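Local coordinates for PKS (Streptomyces sp. CNQ431, PDB 5YDA), which transfers acyl extender units, with broad selectivity, as the acyltransferase domain of the splenocin polyketide synthase SpnD, at residues A[235-240]-A[275-280]; A[245-250]-A[254-259]; A[262-267]-A[380-385]. One frame throughout, in Å; residues are numbered along the deposited sequence.

Contact 1 (A[235-240]-A[275-280]); sequences ATVGVA and DRLEAE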
ATOM      1  N   ALA A 235      -1.873  24.897  -2.284  1.00 30.47           N
ATOM      2  CA  ALA A 235      -2.756  23.968  -2.974  1.00 30.17           C
ATOM      3  C   ALA A 235      -1.946  23.049  -3.870  1.00 23.66           C
ATOM      4  O   ALA A 235      -0.801  23.337  -4.230  1.00 23.93           O
ATOM      5  CB  ALA A 235      -3.818  24.702  -3.795  1.00 21.78           C
ATOM      6  N   THR A 236      -2.560  21.923  -4.216  1.00 25.84           N
ATOM      7  CA  THR A 236      -1.939  20.903  -5.044  1.00 26.02           C
ATOM      8  C   THR A 236      -2.945  20.470  -6.101  1.00 27.00           C
ATOM      9  O   THR A 236      -4.135  20.315  -5.810  1.00 24.15           O
ATOM     10  CB  THR A 236      -1.478  19.682  -4.211  1.00 25.31           C
ATOM     11  OG1 THR A 236      -0.629  20.121  -3.142  1.00 29.74           O
ATOM     12  CG2 THR A 236      -0.681  18.712  -5.083  1.00 23.95           C
ATOM     13  N   VAL A 237      -2.470  20.299  -7.332  1.00 23.46           N
ATOM     14  CA  VAL A 237      -3.307  19.822  -8.419  1.00 23.58           C
ATOM     15  C   VAL A 237      -2.654  18.582  -9.010  1.00 19.73           C
ATOM     16  O   VAL A 237      -1.447  18.572  -9.277  1.00 18.64           O
ATOM     17  CB  VAL A 237      -3.545  20.917  -9.481  1.00 22.20           C
ATOM     18  CG1 VAL A 237      -2.225  21.420 -10.054  1.00 19.95           C
ATOM     19  CG2 VAL A 237      -4.489  20.405 -10.592  1.00 21.74           C
ATOM     20  N   GLY A 238      -3.441  17.519  -9.174  1.00 20.43           N
ATOM     21  CA  GLY A 238      -2.973  16.336  -9.877  1.00 17.95           C
ATOM     22  C   GLY A 238      -3.293  16.490 -11.351  1.00 22.60           C
ATOM     23  O   GLY A 238      -4.432  16.781 -11.717  1.00 24.54           O
ATOM     24  N   VAL A 239      -2.276  16.329 -12.193  1.00 23.18           N
ATOM     25  CA  VAL A 239      -2.389  16.523 -13.629  1.00 21.50           C
ATOM     26  C   VAL A 239      -2.148  15.189 -14.312  1.00 25.64           C
ATOM     27  O   VAL A 239      -1.107  14.554 -14.094  1.00 27.45           O
ATOM     28  CB  VAL A 239      -1.385  17.569 -14.147  1.00 27.32           C
ATOM     29  CG1 VAL A 239      -1.603  17.806 -15.645  1.00 20.97           C
ATOM     30  CG2 VAL A 239      -1.483  18.874 -13.348  1.00 24.30           C
ATOM     31  N   ALA A 240      -3.107  14.775 -15.146  1.00 22.81           N
ATOM     32  CA  ALA A 240      -3.059  13.499 -15.858  1.00 24.64           C
ATOM     33  C   ALA A 240      -2.320  13.700 -17.175  1.00 29.02           C
ATOM     34  O   ALA A 240      -2.893  13.695 -18.261  1.00 36.91           O
ATOM     35  CB  ALA A 240      -4.465  12.958 -16.086  1.00 23.29           C
ATOM     36  N   ASP A 275      -4.550  28.208  -9.322  1.00 27.70           N
ATOM     37  CA  ASP A 275      -5.709  28.644 -10.104  1.00 34.75           C
ATOM     38  C   ASP A 275      -5.317  28.972 -11.542  1.00 33.63           C
ATOM     39  O   ASP A 275      -5.967  28.527 -12.496  1.00 34.37           O
ATOM     40  CB  ASP A 275      -6.363  29.871  -9.461  1.00 38.80           C
ATOM     41  CG  ASP A 275      -7.145  29.537  -8.205  1.00 40.51           C
ATOM     42  OD1 ASP A 275      -7.437  28.348  -7.977  1.00 44.84           O
ATOM     43  OD2 ASP A 275      -7.485  30.473  -7.451  1.00 44.51           O
ATOM     44  N   ARG A 276      -4.243  29.740 -11.717  1.00 26.39           N
ATOM     45  CA  ARG A 276      -3.882  30.146 -13.068  1.00 35.31           C
ATOM     46  C   ARG A 276      -3.367  28.970 -13.878  1.00 33.38           C
ATOM     47  O   ARG A 276      -3.672  28.861 -15.069  1.00 34.80           O
ATOM     48  CB  ARG A 276      -2.865  31.288 -13.039  1.00 34.08           C
ATOM     49  CG  ARG A 276      -3.450  32.558 -12.432  1.00 45.73           C
ATOM     50  CD  ARG A 276      -2.448  33.690 -12.246  1.00 55.68           C
ATOM     51  NE  ARG A 276      -1.068  33.242 -12.175  1.00 58.66           N
ATOM     52  CZ  ARG A 276      -0.290  33.413 -11.115  1.00 53.59           C
ATOM     53  NH1 ARG A 276      -0.728  34.018 -10.016  1.00 43.39           N
ATOM     54  NH2 ARG A 276       0.960  32.951 -11.162  1.00 47.03           N
ATOM     55  N   LEU A 277      -2.589  28.077 -13.258  1.00 28.36           N
ATOM     56  CA  LEU A 277      -2.187  26.857 -13.949  1.00 31.59           C
ATOM     57  C   LEU A 277      -3.402  26.069 -14.431  1.00 28.36           C
ATOM     58  O   LEU A 277      -3.423  25.572 -15.562  1.00 26.37           O
ATOM     59  CB  LEU A 277      -1.329  25.993 -13.027  1.00 29.73           C
ATOM     60  CG  LEU A 277      -0.983  24.616 -13.608  1.00 25.89           C
ATOM     61  CD1 LEU A 277      -0.123  24.781 -14.867  1.00 22.71           C
ATOM     62  CD2 LEU A 277      -0.269  23.747 -12.583  1.00 22.86           C
ATOM     63  N   GLU A 278      -4.423  25.950 -13.587  1.00 24.02           N
ATOM     64  CA  GLU A 278      -5.598  25.187 -13.977  1.00 28.61           C
ATOM     65  C   GLU A 278      -6.304  25.835 -15.163  1.00 30.44           C
ATOM     66  O   GLU A 278      -6.741  25.134 -16.081  1.00 25.00           O
ATOM     67  CB  GLU A 278      -6.537  25.022 -12.780  1.00 23.54           C
ATOM     68  CG  GLU A 278      -5.947  24.058 -11.751  1.00 29.01           C
ATOM     69  CD  GLU A 278      -6.828  23.833 -10.540  1.00 32.37           C
ATOM     70  OE1 GLU A 278      -6.400  23.055  -9.667  1.00 32.91           O
ATOM     71  OE2 GLU A 278      -7.933  24.423 -10.452  1.00 33.51           O
ATOM     72  N   ALA A 279      -6.385  27.174 -15.183  1.00 26.37           N
ATOM     73  CA  ALA A 279      -6.943  27.872 -16.339  1.00 32.50           C
ATOM     74  C   ALA A 279      -6.153  27.553 -17.605  1.00 30.35           C
ATOM     75  O   ALA A 279      -6.736  27.291 -18.657  1.00 27.23           O
ATOM     76  CB  ALA A 279      -6.969  29.389 -16.105  1.00 28.58           C
ATOM     77  N   GLU A 280      -4.817  27.572 -17.520  1.00 25.39           N
ATOM     78  CA  GLU A 280      -4.020  27.290 -18.703  1.00 30.15           C
ATOM     79  C   GLU A 280      -4.043  25.807 -19.077  1.00 31.03           C
ATOM     80  O   GLU A 280      -3.963  25.475 -20.268  1.00 26.99           O
ATOM     81  CB  GLU A 280      -2.586  27.801 -18.511  1.00 31.03           C
ATOM     82  CG  GLU A 280      -2.454  29.350 -18.787  1.00 42.87           C
ATOM     83  CD  GLU A 280      -2.721  29.776 -20.278  1.00 49.85           C
ATOM     84  OE1 GLU A 280      -2.914  28.893 -21.137  1.00 51.67           O
ATOM     85  OE2 GLU A 280      -2.727  30.994 -20.609  1.00 50.54           O
TER
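V237 on strand 235-239 meets L277 and E278 on helix 271-283 with its two methyl branches. CG1 goes to the leucine and CG2 to the glutamate. V237 CG1 lies 4.0 Å from L277 CD2, where the two side chains cross at a slant. This is the buried, apolar part of the contact. V267 of the neighbouring strand touches both residues, and L249 covers another part of L277. L277 is placed here by its first torsion (chi1 174°), which sets CG opposite the backbone N.

The other half is more polar and only partly buried, though its carboxylate comes closer. E278 starts off along the flank of the strand, but its extended chain brings the carboxylate back over V237. The two side chains slide past each other in opposite directions. E278 OE1 ends 3.4 Å from V237 CG2, and E278 CG is 4.1 Å from the same methyl.

No hydrogen bond joins the segments. E278 OE1 instead makes a salt bridge to R290 NE on strand 288-290, and D275 OD1 makes one to R290 NH2. The carboxylate therefore touches a methyl on one partner and finds its charge partner on another. The nearby arginine probably keeps E278 ionised, while the contact with V237 is packing alone.

Contact 2 (A[245-250]-A[254-259]); sequences TVLPLL and LSLAAV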
ATOM      1  N   THR A 245       5.188  17.394 -20.389  1.00 41.25           N
ATOM      2  CA  THR A 245       4.129  18.294 -20.826  1.00 39.82           C
ATOM      3  C   THR A 245       3.835  19.373 -19.785  1.00 36.61           C
ATOM      4  O   THR A 245       3.436  20.490 -20.137  1.00 38.54           O
ATOM      5  CB  THR A 245       2.870  17.472 -21.131  1.00 41.23           C
ATOM      6  OG1 THR A 245       3.140  16.580 -22.220  1.00 43.60           O
ATOM      7  CG2 THR A 245       1.688  18.371 -21.472  1.00 35.83           C
ATOM      8  N   VAL A 246       4.021  19.071 -18.506  1.00 37.04           N
ATOM      9  CA  VAL A 246       3.643  20.027 -17.471  1.00 35.22           C
ATOM     10  C   VAL A 246       4.758  21.034 -17.195  1.00 31.99           C
ATOM     11  O   VAL A 246       4.491  22.218 -16.960  1.00 34.22           O
ATOM     12  CB  VAL A 246       3.235  19.260 -16.201  1.00 38.64           C
ATOM     13  CG1 VAL A 246       2.887  20.220 -15.093  1.00 29.87           C
ATOM     14  CG2 VAL A 246       2.061  18.329 -16.520  1.00 36.65           C
ATOM     15  N   LEU A 247       6.014  20.591 -17.215  1.00 34.89           N
ATOM     16  CA  LEU A 247       7.136  21.450 -16.823  1.00 38.39           C
ATOM     17  C   LEU A 247       7.104  22.846 -17.438  1.00 37.06           C
ATOM     18  O   LEU A 247       7.227  23.820 -16.682  1.00 39.05           O
ATOM     19  CB  LEU A 247       8.459  20.738 -17.152  1.00 40.01           C
ATOM     20  CG  LEU A 247       9.048  19.847 -16.056  1.00 46.49           C
ATOM     21  CD1 LEU A 247      10.028  18.829 -16.638  1.00 44.41           C
ATOM     22  CD2 LEU A 247       9.726  20.722 -15.015  1.00 46.47           C
ATOM     23  N   PRO A 248       6.929  23.028 -18.756  1.00 34.54           N
ATOM     24  CA  PRO A 248       6.970  24.395 -19.304  1.00 33.87           C
ATOM     25  C   PRO A 248       5.887  25.320 -18.777  1.00 37.71           C
ATOM     26  O   PRO A 248       6.049  26.540 -18.898  1.00 41.43           O
ATOM     27  CB  PRO A 248       6.833  24.187 -20.821  1.00 32.42           C
ATOM     28  CG  PRO A 248       6.367  22.793 -20.998  1.00 38.19           C
ATOM     29  CD  PRO A 248       6.863  22.016 -19.829  1.00 34.07           C
ATOM     30  N   LEU A 249       4.807  24.799 -18.184  1.00 37.88           N
ATOM     31  CA  LEU A 249       3.735  25.631 -17.641  1.00 35.58           C
ATOM     32  C   LEU A 249       4.018  26.142 -16.231  1.00 40.04           C
ATOM     33  O   LEU A 249       3.183  26.861 -15.669  1.00 37.16           O
ATOM     34  CB  LEU A 249       2.418  24.855 -17.640  1.00 42.98           C
ATOM     35  CG  LEU A 249       1.976  24.234 -18.968  1.00 42.92           C
ATOM     36  CD1 LEU A 249       0.621  23.592 -18.817  1.00 35.47           C
ATOM     37  CD2 LEU A 249       1.926  25.304 -20.034  1.00 44.24           C
ATOM     38  N   LEU A 250       5.159  25.837 -15.654  1.00 40.12           N
ATOM     39  CA  LEU A 250       5.489  26.301 -14.314  1.00 43.06           C
ATOM     40  C   LEU A 250       6.681  27.218 -14.368  1.00 47.76           C
ATOM     41  O   LEU A 250       7.669  26.856 -14.945  1.00 62.19           O
ATOM     42  CB  LEU A 250       5.854  25.100 -13.452  1.00 39.76           C
ATOM     43  CG  LEU A 250       5.148  23.759 -13.639  1.00 36.65           C
ATOM     44  CD1 LEU A 250       5.769  22.704 -12.770  1.00 35.11           C
ATOM     45  CD2 LEU A 250       3.702  23.879 -13.279  1.00 32.40           C
ATOM     46  N   LEU A 254       4.992  27.970  -8.269  1.00 25.76           N
ATOM     47  CA  LEU A 254       4.625  26.576  -8.463  1.00 30.37           C
ATOM     48  C   LEU A 254       5.865  25.700  -8.398  1.00 29.37           C
ATOM     49  O   LEU A 254       6.936  26.082  -8.883  1.00 32.09           O
ATOM     50  CB  LEU A 254       3.920  26.341  -9.815  1.00 25.64           C
ATOM     51  CG  LEU A 254       2.589  27.033 -10.086  1.00 28.57           C
ATOM     52  CD1 LEU A 254       2.194  26.816 -11.529  1.00 28.33           C
ATOM     53  CD2 LEU A 254       1.497  26.552  -9.152  1.00 26.39           C
ATOM     54  N   SER A 255       5.713  24.520  -7.815  1.00 24.01           N
ATOM     55  CA  SER A 255       6.752  23.504  -7.855  1.00 27.62           C
ATOM     56  C   SER A 255       6.146  22.203  -8.360  1.00 26.53           C
ATOM     57  O   SER A 255       4.956  21.924  -8.157  1.00 26.33           O
ATOM     58  CB  SER A 255       7.406  23.261  -6.467  1.00 29.98           C
ATOM     59  OG  SER A 255       7.740  24.478  -5.815  1.00 32.33           O
ATOM     60  N   LEU A 256       6.981  21.421  -9.027  1.00 23.46           N
ATOM     61  CA  LEU A 256       6.642  20.052  -9.382  1.00 28.19           C
ATOM     62  C   LEU A 256       6.689  19.205  -8.109  1.00 28.04           C
ATOM     63  O   LEU A 256       7.771  18.934  -7.575  1.00 22.40           O
ATOM     64  CB  LEU A 256       7.623  19.543 -10.437  1.00 24.08           C
ATOM     65  CG  LEU A 256       7.386  18.176 -11.080  1.00 29.07           C
ATOM     66  CD1 LEU A 256       6.014  18.143 -11.740  1.00 29.18           C
ATOM     67  CD2 LEU A 256       8.465  17.872 -12.113  1.00 27.58           C
ATOM     68  N   ALA A 257       5.521  18.789  -7.615  1.00 21.11           N
ATOM     69  CA  ALA A 257       5.465  18.091  -6.336  1.00 21.96           C
ATOM     70  C   ALA A 257       5.741  16.594  -6.481  1.00 25.21           C
ATOM     71  O   ALA A 257       6.373  15.998  -5.606  1.00 25.13           O
ATOM     72  CB  ALA A 257       4.108  18.328  -5.670  1.00 19.01           C
ATOM     73  N   ALA A 258       5.305  15.968  -7.577  1.00 24.65           N
ATOM     74  CA  ALA A 258       5.497  14.531  -7.752  1.00 22.66           C
ATOM     75  C   ALA A 258       5.501  14.200  -9.234  1.00 24.03           C
ATOM     76  O   ALA A 258       4.743  14.790 -10.010  1.00 26.39           O
ATOM     77  CB  ALA A 258       4.392  13.712  -7.059  1.00 17.04           C
ATOM     78  N   VAL A 259       6.344  13.247  -9.618  1.00 22.63           N
ATOM     79  CA  VAL A 259       6.292  12.635 -10.940  1.00 20.68           C
ATOM     80  C   VAL A 259       5.927  11.173 -10.716  1.00 21.91           C
ATOM     81  O   VAL A 259       6.778  10.353 -10.346  1.00 22.76           O
ATOM     82  CB  VAL A 259       7.611  12.790 -11.703  1.00 29.24           C
ATOM     83  CG1 VAL A 259       7.543  12.094 -13.068  1.00 24.71           C
ATOM     84  CG2 VAL A 259       7.935  14.270 -11.875  1.00 27.12           C
TER
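L250 fits its forked end into the row of side chains on strand 254-261. It bridges the hollow between L254 and L256. These two leucines stand two residues apart and both point to the same side of the strand. S255, between them, points the other way, where its OG is hydrogen-bonded to H300 ND1.

The two methyls of L250 divide the work. L250 CD2 reaches L254 CD1 at 3.7 Å, the closest approach between the segments. The two side chains meet there at about a right angle. L250 CD1 drops onto the strand itself. It sits 4.1 Å from L256 N and 4.3 Å from L256 CB. This methyl thus rests on backbone as well as on side chain. Its CG lies beside the backbone N (chi1 -35°), well short of the usual -60°, and this sends the fork across to the strand.

L247 adds a second, lighter bump at the exposed edge of the contact. Its side chain begins alongside the strand, but L247 CD2 comes round to 4.3 Å from L256 CD2. L256 thus takes contacts from two leucines of the turn. The 3-10 segment 247-249 and the turn after it give this shape. Their backbone bonds, L249 N to V246 O at 2.9 Å and L250 N to L247 O at 3.1 Å, bring L247 and L250 to the strand together. L254 also touches A273 and V274 of helix 271-283.

Further along, the strand has a classic beta bulge, with A257 and A258 set opposite the single residue T266. The 3-10 turn after helix 243-246 packs on strand 254-261. With strand 235-239 they form the first beta-alpha-beta unit of a ferredoxin-like small subdomain, as in other acyltransferase domains.

Contact 3 (A[262-267]-A[380-385]); sequences PVACTV and TKLARA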
ATOM      1  N   PRO A 262       3.965   7.896 -16.347  1.00 29.88           N
ATOM      2  CA  PRO A 262       3.931   8.618 -17.637  1.00 28.39           C
ATOM      3  C   PRO A 262       2.648   9.412 -17.893  1.00 28.71           C
ATOM      4  O   PRO A 262       2.630  10.207 -18.832  1.00 31.97           O
ATOM      5  CB  PRO A 262       4.097   7.496 -18.672  1.00 23.55           C
ATOM      6  CG  PRO A 262       4.937   6.472 -17.965  1.00 24.71           C
ATOM      7  CD  PRO A 262       4.425   6.503 -16.518  1.00 25.35           C
ATOM      8  N   VAL A 263       1.592   9.248 -17.099  1.00 24.83           N
ATOM      9  CA  VAL A 263       0.365  10.006 -17.314  1.00 24.98           C
ATOM     10  C   VAL A 263      -0.102  10.666 -16.023  1.00 27.02           C
ATOM     11  O   VAL A 263      -1.304  10.902 -15.849  1.00 27.53           O
ATOM     12  CB  VAL A 263      -0.763   9.107 -17.872  1.00 29.35           C
ATOM     13  CG1 VAL A 263      -0.426   8.601 -19.290  1.00 25.40           C
ATOM     14  CG2 VAL A 263      -1.061   7.937 -16.910  1.00 21.08           C
ATOM     15  N   ALA A 264       0.813  10.952 -15.093  1.00 25.80           N
ATOM     16  CA  ALA A 264       0.377  11.491 -13.806  1.00 24.00           C
ATOM     17  C   ALA A 264       1.513  12.248 -13.130  1.00 24.58           C
ATOM     18  O   ALA A 264       2.610  11.710 -12.945  1.00 24.39           O
ATOM     19  CB  ALA A 264      -0.125  10.370 -12.885  1.00 21.07           C
ATOM     20  N   CYS A 265       1.245  13.489 -12.755  1.00 19.76           N
ATOM     21  CA  CYS A 265       2.176  14.229 -11.920  1.00 23.09           C
ATOM     22  C   CYS A 265       1.350  15.191 -11.083  1.00 21.68           C
ATOM     23  O   CYS A 265       0.150  15.353 -11.306  1.00 23.32           O
ATOM     24  CB  CYS A 265       3.246  14.927 -12.765  1.00 21.96           C
ATOM     25  SG  CYS A 265       2.580  16.171 -13.839  1.00 34.40           S
ATOM     26  N   THR A 266       1.975  15.786 -10.075  1.00 22.44           N
ATOM     27  CA  THR A 266       1.285  16.768  -9.249  1.00 24.57           C
ATOM     28  C   THR A 266       2.084  18.063  -9.203  1.00 22.95           C
ATOM     29  O   THR A 266       3.318  18.058  -9.291  1.00 22.42           O
ATOM     30  CB  THR A 266       1.045  16.261  -7.816  1.00 24.16           C
ATOM     31  OG1 THR A 266       2.309  16.079  -7.170  1.00 28.02           O
ATOM     32  CG2 THR A 266       0.291  14.945  -7.840  1.00 21.88           C
ATOM     33  N   VAL A 267       1.362  19.170  -9.070  1.00 18.88           N
ATOM     34  CA  VAL A 267       1.952  20.499  -9.015  1.00 23.69           C
ATOM     35  C   VAL A 267       1.381  21.204  -7.796  1.00 25.29           C
ATOM     36  O   VAL A 267       0.180  21.105  -7.520  1.00 25.54           O
ATOM     37  CB  VAL A 267       1.682  21.311 -10.305  1.00 25.12           C
ATOM     38  CG1 VAL A 267       2.242  22.716 -10.173  1.00 25.53           C
ATOM     39  CG2 VAL A 267       2.316  20.619 -11.526  1.00 21.72           C
ATOM     40  N   THR A 380      -0.622   0.911  -7.458  1.00 20.31           N
ATOM     41  CA  THR A 380      -0.638  -0.179  -8.433  1.00 21.38           C
ATOM     42  C   THR A 380      -0.875   0.341  -9.853  1.00 23.76           C
ATOM     43  O   THR A 380      -0.215  -0.105 -10.800  1.00 23.65           O
ATOM     44  CB  THR A 380      -1.718  -1.190  -8.029  1.00 24.33           C
ATOM     45  OG1 THR A 380      -1.375  -1.742  -6.756  1.00 23.97           O
ATOM     46  CG2 THR A 380      -1.869  -2.310  -9.054  1.00 21.37           C
ATOM     47  N   LYS A 381      -1.803   1.300 -10.019  1.00 22.12           N
ATOM     48  CA  LYS A 381      -2.042   1.884 -11.343  1.00 25.80           C
ATOM     49  C   LYS A 381      -0.819   2.641 -11.842  1.00 24.32           C
ATOM     50  O   LYS A 381      -0.456   2.537 -13.023  1.00 23.28           O
ATOM     51  CB  LYS A 381      -3.252   2.818 -11.318  1.00 21.26           C
ATOM     52  CG  LYS A 381      -4.622   2.161 -11.192  1.00 22.23           C
ATOM     53  CD  LYS A 381      -5.613   3.203 -10.647  1.00 30.44           C
ATOM     54  CE  LYS A 381      -6.937   3.251 -11.378  1.00 34.78           C
ATOM     55  NZ  LYS A 381      -7.862   2.147 -11.053  1.00 39.71           N
ATOM     56  N   LEU A 382      -0.176   3.417 -10.963  1.00 19.86           N
ATOM     57  CA  LEU A 382       1.039   4.124 -11.362  1.00 21.72           C
ATOM     58  C   LEU A 382       2.120   3.142 -11.798  1.00 23.33           C
ATOM     59  O   LEU A 382       2.817   3.373 -12.797  1.00 21.26           O
ATOM     60  CB  LEU A 382       1.549   5.003 -10.214  1.00 21.45           C
ATOM     61  CG  LEU A 382       0.582   6.057  -9.650  1.00 25.90           C
ATOM     62  CD1 LEU A 382       1.177   6.693  -8.363  1.00 17.93           C
ATOM     63  CD2 LEU A 382       0.216   7.131 -10.726  1.00 18.81           C
ATOM     64  N   ALA A 383       2.264   2.030 -11.063  1.00 25.12           N
ATOM     65  CA  ALA A 383       3.273   1.032 -11.404  1.00 24.10           C
ATOM     66  C   ALA A 383       2.958   0.372 -12.742  1.00 24.73           C
ATOM     67  O   ALA A 383       3.860   0.163 -13.559  1.00 26.23           O
ATOM     68  CB  ALA A 383       3.378  -0.021 -10.294  1.00 19.25           C
ATOM     69  N   ARG A 384       1.685   0.036 -12.983  1.00 22.39           N
ATOM     70  CA  ARG A 384       1.320  -0.567 -14.261  1.00 23.82           C
ATOM     71  C   ARG A 384       1.595   0.392 -15.416  1.00 25.16           C
ATOM     72  O   ARG A 384       2.070  -0.028 -16.475  1.00 23.39           O
ATOM     73  CB  ARG A 384      -0.151  -0.993 -14.247  1.00 26.10           C
ATOM     74  CG  ARG A 384      -0.472  -2.175 -13.337  1.00 26.39           C
ATOM     75  CD  ARG A 384      -1.615  -2.969 -13.912  1.00 39.29           C
ATOM     76  NE  ARG A 384      -2.247  -3.871 -12.945  1.00 43.74           N
ATOM     77  CZ  ARG A 384      -3.240  -3.537 -12.115  1.00 40.52           C
ATOM     78  NH1 ARG A 384      -3.717  -4.463 -11.302  1.00 37.88           N
ATOM     79  NH2 ARG A 384      -3.769  -2.297 -12.086  1.00 31.56           N
ATOM     80  N   ALA A 385       1.309   1.684 -15.227  1.00 23.68           N
ATOM     81  CA  ALA A 385       1.585   2.664 -16.274  1.00 22.48           C
ATOM     82  C   ALA A 385       3.080   2.769 -16.551  1.00 27.21           C
ATOM     83  O   ALA A 385       3.503   2.779 -17.712  1.00 30.75           O
ATOM     84  CB  ALA A 385       1.019   4.035 -15.887  1.00 21.66           C
TER
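The turn that leads into strand 264-269 comes up to the side of helix 378-387, with CA atoms 6.5 Å apart at P262 and A385 and 7.8 Å apart at A264 and L382. No hydrogen bond crosses between the segments. Two small apolar contacts, three residues apart on the helix, do the joining.

At the first, the ring of P262 lies against the last turn of the helical segment. P262 CD is 4.0 Å from the carbonyl carbon A385 C and 4.3 Å from A385 CB. P262 CG stands 4.0 Å from A385 O. The ring therefore rests on peptide backbone as much as on the methyl. A385 points its CB at the turn and also touches S261, the residue before P262.

One helical turn back, L382 makes the second contact. Its side chain leaves the helix along the flank of the strand and then bends in. CG sits beside the backbone N (chi1 -57°), which lets one methyl of the fork reach over: L382 CD2 is 3.9 Å from A264 CB. A264 points toward the helix, and its single methyl is all that it offers. L382 also touches N260 on strand 254-261. The helix thus meets both arms of the hairpin and the turn between them.

On its other side the helix packs on the rest of the large subdomain. T380 OG1 is hydrogen-bonded to E372 OE1, and T380 and R384 lie on T394. The contact therefore joins a beta hairpin of the ferredoxin-like small subdomain to a helix of the alpha/beta hydrolase-like large subdomain. A junction between two such parts is typical of the malonyl-CoA acyltransferase fold, where the active site lies in the cleft between them.

Contact 1 is buried, while contacts 2 and 3 lie nearer the surface. All three reach one four-stranded antiparallel sheet. Strand 264-269 joins them, with backbone bonds to strand 235-239 on one side and to strand 254-261 on the other. Contacts 1 and 2 share one apolar core: L277 touches L249, L250 and L254, and V239 touches V246. Contact 3 stands apart at the hairpin end and is the one that reaches another subdomain. Its chemistry is sparse, with a proline ring, two alanines and a leucine. Contact 2 is almost all leucine. Contact 1 alone places a carboxylate against its apolar partner.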